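Local coordinates for 6-carboxyhexanoate--coa ligase (Bacillus subtilis, PDB 5FLG), which is a member of the 6-carboxyhexanoate–CoA ligase family and binds phosphoaminophosphonic acid-adenylate ester, pimelic acid and magnesium, at residues P118-D130 / K135-V147. Numbering follows the deposited sequence.
Sequences PEWSDVRGAVLFD and KRMDQTKEKGVRV. With ANP (phosphoaminophosphonic acid-adenylate ester), chain D.
Glu142 O accepts from Arg124 N at 3.1 Å, and Leu128 CD1 lies 3.8 Å from Val145 CG2; Glu142, Leu128 and Arg136 have the largest individual shares of the surface buried between 118-130 and 135-147. The side chain of Glu142, bent at chi2 (-47°), turns the carboxylate back to Asp122, where a water accepts from Asp122 N and donates to Glu119 O and Glu142 OE1. Leu128 is held by backbone and side chain alike: its N reaches Asp138 OD1 at 3.1 Å and its O accepts from Met137 N at 2.7 Å. Within 135-147, Arg136, extended from CG to NE, grips Asp138 side-on, NE to OD1 and NH2 to OD2, a salt bridge, while Val127 CG2 sits over one guanidinium face. Asp138 OD1 accepts from both Leu128 N and Arg136 NE, from opposite faces of its plane, and so links the segments. Nearer the nucleotide, Arg146 NH1 bonds Arg124 O at 2.8 Å, within its guanidinium plane, and also ANP O2B; NH2 is shared between ANP O1B and a salt bridge to Glu32. The hairpin 127-130/135-136 forms one border of the mixed sheet, beside strand 227-232, with helix 238-247 against Leu128 and Val145 and helix 107-116 against Phe129.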
loop_
_atom_site.group_PDB
_atom_site.type_symbol
_atom_site.label_atom_id
_atom_site.label_comp_id
_atom_site.label_asym_id
_atom_site.label_seq_id
_atom_site.Cartn_x
_atom_site.Cartn_y
_atom_site.Cartn_z
ATOM N N PRO A 118 -11.957 -3.354 -27.815
ATOM C CA PRO A 118 -12.197 -1.930 -27.543
ATOM C C PRO A 118 -12.937 -1.622 -26.263
ATOM O O PRO A 118 -12.499 -0.762 -25.496
ATOM C CB PRO A 118 -13.005 -1.467 -28.764
ATOM C CG PRO A 118 -12.559 -2.391 -29.848
ATOM C CD PRO A 118 -12.431 -3.717 -29.160
ATOM N N GLU A 119 -13.986 -2.375 -25.949
ATOM C CA GLU A 119 -14.706 -2.113 -24.708
ATOM C C GLU A 119 -13.873 -2.519 -23.469
ATOM O O GLU A 119 -14.205 -2.165 -22.350
ATOM C CB GLU A 119 -16.062 -2.840 -24.702
ATOM C CG GLU A 119 -16.035 -4.190 -23.990
ATOM C CD GLU A 119 -17.368 -4.934 -24.022
ATOM O OE1 GLU A 119 -17.849 -5.248 -25.132
ATOM O OE2 GLU A 119 -17.892 -5.281 -22.931
ATOM N N TRP A 120 -12.836 -3.327 -23.646
ATOM C CA TRP A 120 -12.046 -3.780 -22.510
ATOM C C TRP A 120 -10.783 -2.916 -22.325
ATOM O O TRP A 120 -9.901 -3.290 -21.574
ATOM C CB TRP A 120 -11.612 -5.234 -22.685
ATOM C CG TRP A 120 -12.751 -6.194 -22.798
ATOM C CD1 TRP A 120 -13.958 -6.098 -22.188
ATOM C CD2 TRP A 120 -12.743 -7.452 -23.484
ATOM N NE1 TRP A 120 -14.711 -7.232 -22.445
ATOM C CE2 TRP A 120 -14.007 -8.050 -23.281
ATOM C CE3 TRP A 120 -11.802 -8.117 -24.263
ATOM C CZ2 TRP A 120 -14.326 -9.309 -23.776
ATOM C CZ3 TRP A 120 -12.139 -9.326 -24.812
ATOM C CH2 TRP A 120 -13.375 -9.934 -24.532
ATOM N N SER A 121 -10.668 -1.839 -23.089
ATOM C CA SER A 121 -9.511 -0.934 -22.998
ATOM C C SER A 121 -9.207 -0.515 -21.579
ATOM O O SER A 121 -8.060 -0.292 -21.242
ATOM C CB SER A 121 -9.754 0.341 -23.801
ATOM O OG SER A 121 -9.803 0.039 -25.178
ATOM N N ASP A 122 -10.242 -0.271 -20.790
ATOM C CA ASP A 122 -10.026 0.275 -19.460
ATOM C C ASP A 122 -9.833 -0.753 -18.360
ATOM O O ASP A 122 -9.600 -0.397 -17.214
ATOM C CB ASP A 122 -11.138 1.262 -19.095
ATOM C CG ASP A 122 -11.044 2.559 -19.904
ATOM O OD1 ASP A 122 -9.987 2.796 -20.531
ATOM O OD2 ASP A 122 -12.050 3.289 -19.986
ATOM N N VAL A 123 -9.890 -2.030 -18.712
ATOM C CA VAL A 123 -9.724 -3.065 -17.739
ATOM C C VAL A 123 -8.271 -3.093 -17.286
ATOM O O VAL A 123 -7.376 -2.986 -18.092
ATOM C CB VAL A 123 -10.104 -4.442 -18.320
ATOM C CG1 VAL A 123 -9.617 -5.534 -17.390
ATOM C CG2 VAL A 123 -11.618 -4.517 -18.550
ATOM N N ARG A 124 -8.083 -3.125 -15.973
ATOM C CA ARG A 124 -6.808 -2.903 -15.314
ATOM C C ARG A 124 -5.980 -4.176 -15.173
ATOM O O ARG A 124 -4.766 -4.139 -14.932
ATOM C CB ARG A 124 -7.083 -2.336 -13.923
ATOM C CG ARG A 124 -7.737 -0.964 -13.970
ATOM C CD ARG A 124 -8.640 -0.752 -12.766
ATOM N NE ARG A 124 -8.989 0.657 -12.580
ATOM C CZ ARG A 124 -9.830 1.341 -13.357
ATOM N NH1 ARG A 124 -10.417 0.767 -14.406
ATOM N NH2 ARG A 124 -10.055 2.625 -13.104
ATOM N N GLY A 125 -6.652 -5.317 -15.297
ATOM C CA GLY A 125 -5.960 -6.589 -15.367
ATOM C C GLY A 125 -6.307 -7.236 -16.682
ATOM O O GLY A 125 -6.275 -6.585 -17.738
ATOM N N ALA A 126 -6.602 -8.536 -16.615
ATOM C CA ALA A 126 -6.821 -9.330 -17.794
ATOM C C ALA A 126 -8.277 -9.754 -17.841
ATOM O O ALA A 126 -8.942 -9.841 -16.812
ATOM C CB ALA A 126 -5.942 -10.575 -17.777
ATOM N N VAL A 127 -8.747 -9.947 -19.059
ATOM C CA VAL A 127 -10.049 -10.492 -19.317
ATOM C C VAL A 127 -9.899 -11.972 -19.563
ATOM O O VAL A 127 -8.970 -12.388 -20.242
ATOM C CB VAL A 127 -10.635 -9.827 -20.573
ATOM C CG1 VAL A 127 -11.923 -10.538 -20.997
ATOM C CG2 VAL A 127 -10.872 -8.340 -20.304
ATOM N N LEU A 128 -10.855 -12.755 -19.072
ATOM C CA LEU A 128 -10.883 -14.184 -19.310
ATOM C C LEU A 128 -12.018 -14.521 -20.262
ATOM O O LEU A 128 -13.180 -14.184 -19.996
ATOM C CB LEU A 128 -11.100 -14.944 -17.990
ATOM C CG LEU A 128 -9.907 -15.347 -17.117
ATOM C CD1 LEU A 128 -8.978 -14.185 -16.835
ATOM C CD2 LEU A 128 -10.375 -15.973 -15.813
ATOM N N PHE A 129 -11.677 -15.189 -21.366
ATOM C CA PHE A 129 -12.588 -15.367 -22.443
ATOM C C PHE A 129 -12.798 -16.875 -22.670
ATOM O O PHE A 129 -11.880 -17.617 -23.017
ATOM C CB PHE A 129 -12.052 -14.669 -23.701
ATOM C CG PHE A 129 -13.120 -14.305 -24.697
ATOM C CD1 PHE A 129 -14.124 -13.407 -24.359
ATOM C CD2 PHE A 129 -13.185 -14.937 -25.930
ATOM C CE1 PHE A 129 -15.157 -13.130 -25.244
ATOM C CE2 PHE A 129 -14.218 -14.665 -26.814
ATOM C CZ PHE A 129 -15.209 -13.758 -26.470
ATOM N N ASP A 130 -14.017 -17.327 -22.482
ATOM C CA ASP A 130 -14.304 -18.770 -22.553
ATOM C C ASP A 130 -14.449 -19.193 -23.995
ATOM O O ASP A 130 -15.324 -18.695 -24.675
ATOM C CB ASP A 130 -15.594 -19.006 -21.827
ATOM C CG ASP A 130 -16.002 -20.469 -21.780
ATOM O OD1 ASP A 130 -15.507 -21.319 -22.553
ATOM O OD2 ASP A 130 -16.864 -20.737 -20.944
ATOM N N LYS A 135 -17.760 -16.042 -24.812
ATOM C CA LYS A 135 -18.110 -14.891 -23.981
ATOM C C LYS A 135 -17.047 -14.701 -22.894
ATOM O O LYS A 135 -16.438 -15.664 -22.448
ATOM C CB LYS A 135 -19.439 -15.118 -23.237
ATOM C CG LYS A 135 -20.642 -15.476 -24.096
ATOM C CD LYS A 135 -21.840 -15.778 -23.192
ATOM C CE LYS A 135 -23.072 -16.226 -23.960
ATOM N NZ LYS A 135 -23.206 -15.513 -25.262
ATOM N N ARG A 136 -17.012 -13.505 -22.333
ATOM C CA ARG A 136 -16.213 -13.198 -21.169
ATOM C C ARG A 136 -16.704 -14.002 -19.985
ATOM O O ARG A 136 -17.887 -14.152 -19.770
ATOM C CB ARG A 136 -16.265 -11.718 -20.842
ATOM C CG ARG A 136 -15.438 -11.341 -19.623
ATOM C CD ARG A 136 -15.242 -9.829 -19.518
ATOM N NE ARG A 136 -14.421 -9.528 -18.349
ATOM C CZ ARG A 136 -14.132 -8.305 -17.908
ATOM N NH1 ARG A 136 -14.617 -7.249 -18.517
ATOM N NH2 ARG A 136 -13.398 -8.154 -16.817
ATOM N N MET A 137 -15.776 -14.465 -19.181
ATOM C CA MET A 137 -16.040 -15.528 -18.240
ATOM C C MET A 137 -15.878 -14.985 -16.821
ATOM O O MET A 137 -16.626 -15.316 -15.934
ATOM C CB MET A 137 -15.031 -16.642 -18.548
ATOM C CG MET A 137 -15.146 -17.925 -17.769
ATOM S SD MET A 137 -13.770 -18.994 -18.265
ATOM C CE MET A 137 -14.439 -20.600 -17.803
ATOM N N ASP A 138 -14.932 -14.083 -16.604
ATOM C CA ASP A 138 -14.792 -13.496 -15.284
ATOM C C ASP A 138 -15.815 -12.400 -15.077
ATOM O O ASP A 138 -16.262 -11.745 -16.027
ATOM C CB ASP A 138 -13.391 -12.928 -15.093
ATOM C CG ASP A 138 -13.153 -11.678 -15.903
ATOM O OD1 ASP A 138 -13.012 -11.791 -17.129
ATOM O OD2 ASP A 138 -13.245 -10.568 -15.338
ATOM N N GLN A 139 -16.063 -12.109 -13.815
ATOM C CA GLN A 139 -17.029 -11.113 -13.439
ATOM C C GLN A 139 -16.365 -9.947 -12.723
ATOM O O GLN A 139 -17.023 -9.215 -12.009
ATOM C CB GLN A 139 -18.089 -11.756 -12.569
ATOM C CG GLN A 139 -18.859 -12.848 -13.311
ATOM C CD GLN A 139 -19.683 -13.726 -12.384
ATOM O OE1 GLN A 139 -20.377 -13.228 -11.501
ATOM N NE2 GLN A 139 -19.594 -15.042 -12.568
ATOM N N THR A 140 -15.125 -9.638 -13.081
ATOM C CA THR A 140 -14.417 -8.531 -12.426
ATOM C C THR A 140 -14.622 -7.160 -13.071
ATOM O O THR A 140 -14.029 -6.195 -12.629
ATOM C CB THR A 140 -12.893 -8.782 -12.418
ATOM O OG1 THR A 140 -12.382 -8.759 -13.764
ATOM C CG2 THR A 140 -12.602 -10.105 -11.779
ATOM N N LYS A 141 -15.301 -7.102 -14.210
ATOM C CA LYS A 141 -15.563 -5.826 -14.865
ATOM C C LYS A 141 -14.268 -5.037 -15.102
ATOM O O LYS A 141 -13.344 -5.576 -15.707
ATOM C CB LYS A 141 -16.557 -5.009 -14.034
ATOM C CG LYS A 141 -17.809 -5.768 -13.646
ATOM C CD LYS A 141 -18.861 -4.818 -13.099
ATOM C CE LYS A 141 -20.249 -5.448 -13.096
ATOM N NZ LYS A 141 -21.313 -4.407 -13.009
ATOM N N GLU A 142 -14.201 -3.763 -14.685
ATOM C CA GLU A 142 -13.057 -2.906 -15.047
ATOM C C GLU A 142 -11.827 -3.305 -14.280
ATOM O O GLU A 142 -10.741 -2.751 -14.494
ATOM C CB GLU A 142 -13.312 -1.403 -14.786
ATOM C CG GLU A 142 -14.312 -0.738 -15.736
ATOM C CD GLU A 142 -14.079 -1.062 -17.206
ATOM O OE1 GLU A 142 -13.170 -0.459 -17.836
ATOM O OE2 GLU A 142 -14.892 -1.826 -17.771
ATOM N N LYS A 143 -12.009 -4.123 -13.256
ATOM C CA LYS A 143 -10.884 -4.411 -12.401
ATOM C C LYS A 143 -10.005 -5.446 -13.127
ATOM O O LYS A 143 -8.813 -5.255 -13.294
ATOM C CB LYS A 143 -11.365 -4.897 -11.044
ATOM C CG LYS A 143 -10.256 -5.501 -10.211
ATOM C CD LYS A 143 -10.616 -5.573 -8.736
ATOM C CE LYS A 143 -9.487 -6.246 -7.967
ATOM N NZ LYS A 143 -9.405 -5.781 -6.556
ATOM N N GLY A 144 -10.651 -6.407 -13.765
ATOM C CA GLY A 144 -9.957 -7.458 -14.446
ATOM C C GLY A 144 -9.313 -8.403 -13.469
ATOM O O GLY A 144 -9.506 -8.280 -12.273
ATOM N N VAL A 145 -8.674 -9.441 -13.992
ATOM C CA VAL A 145 -8.016 -10.409 -13.152
ATOM C C VAL A 145 -6.553 -10.061 -13.179
ATOM O O VAL A 145 -5.961 -9.953 -14.248
ATOM C CB VAL A 145 -8.218 -11.850 -13.687
ATOM C CG1 VAL A 145 -7.338 -12.837 -12.938
ATOM C CG2 VAL A 145 -9.687 -12.259 -13.578
ATOM N N ARG A 146 -5.957 -9.906 -12.008
ATOM C CA ARG A 146 -4.591 -9.392 -11.923
ATOM C C ARG A 146 -3.657 -10.514 -11.503
ATOM O O ARG A 146 -3.701 -10.978 -10.399
ATOM C CB ARG A 146 -4.490 -8.231 -10.949
ATOM C CG ARG A 146 -3.154 -7.474 -11.056
ATOM C CD ARG A 146 -3.077 -6.492 -12.237
ATOM N NE ARG A 146 -1.697 -5.990 -12.376
ATOM C CZ ARG A 146 -1.258 -5.068 -13.237
ATOM N NH1 ARG A 146 -2.073 -4.485 -14.100
ATOM N NH2 ARG A 146 0.057 -4.803 -13.287
ATOM N N VAL A 147 -2.849 -10.984 -12.430
ATOM C CA VAL A 147 -1.898 -12.034 -12.150
ATOM C C VAL A 147 -0.805 -11.496 -11.237
ATOM O O VAL A 147 -0.297 -10.389 -11.436
ATOM C CB VAL A 147 -1.280 -12.545 -13.457
ATOM C CG1 VAL A 147 -0.293 -13.666 -13.175
ATOM C CG2 VAL A 147 -2.394 -13.024 -14.395
HETATM P PG ANP D . 2.931 -0.694 -16.393
HETATM O O1G ANP D . 3.450 0.261 -15.354
HETATM O O2G ANP D . 2.852 -0.068 -17.759
HETATM O O3G ANP D . 3.597 -2.031 -16.443
HETATM P PB ANP D . 0.504 -2.406 -16.307
HETATM O O1B ANP D . 1.369 -3.548 -15.906
HETATM O O2B ANP D . -0.862 -2.178 -15.775
HETATM N N3B ANP D . 1.317 -0.941 -15.884
HETATM P PA ANP D . 1.302 -3.157 -18.968
HETATM O O1A ANP D . 1.557 -2.369 -20.169
HETATM O O2A ANP D . 2.383 -3.893 -18.230
HETATM O O3A ANP D . 0.400 -2.333 -17.921
HETATM O "O5'" ANP D . 0.176 -4.264 -19.452
HETATM C "C5'" ANP D . -0.746 -3.950 -20.457
HETATM C "C4'" ANP D . -2.142 -4.407 -20.027
HETATM O "O4'" ANP D . -2.094 -5.805 -19.715
HETATM C "C3'" ANP D . -2.618 -3.693 -18.771
HETATM O "O3'" ANP D . -3.380 -2.534 -19.085
HETATM C "C2'" ANP D . -3.510 -4.715 -18.131
HETATM O "O2'" ANP D . -4.776 -4.695 -18.792
HETATM C "C1'" ANP D . -2.802 -5.992 -18.483
HETATM N N9 ANP D . -1.923 -6.366 -17.370
HETATM C C8 ANP D . -0.718 -5.797 -17.007
HETATM N N7 ANP D . -0.175 -6.482 -15.973
HETATM C C5 ANP D . -1.063 -7.471 -15.645
HETATM C C6 ANP D . -1.166 -8.536 -14.634
HETATM N N6 ANP D . -0.228 -8.716 -13.700
HETATM N N1 ANP D . -2.240 -9.355 -14.658
HETATM C C2 ANP D . -3.219 -9.187 -15.555
HETATM N N3 ANP D . -3.187 -8.293 -16.557
HETATM C C4 ANP D . -2.201 -7.364 -16.563
HETATM O O HOH W 1 -12.821 -1.053 -20.190
#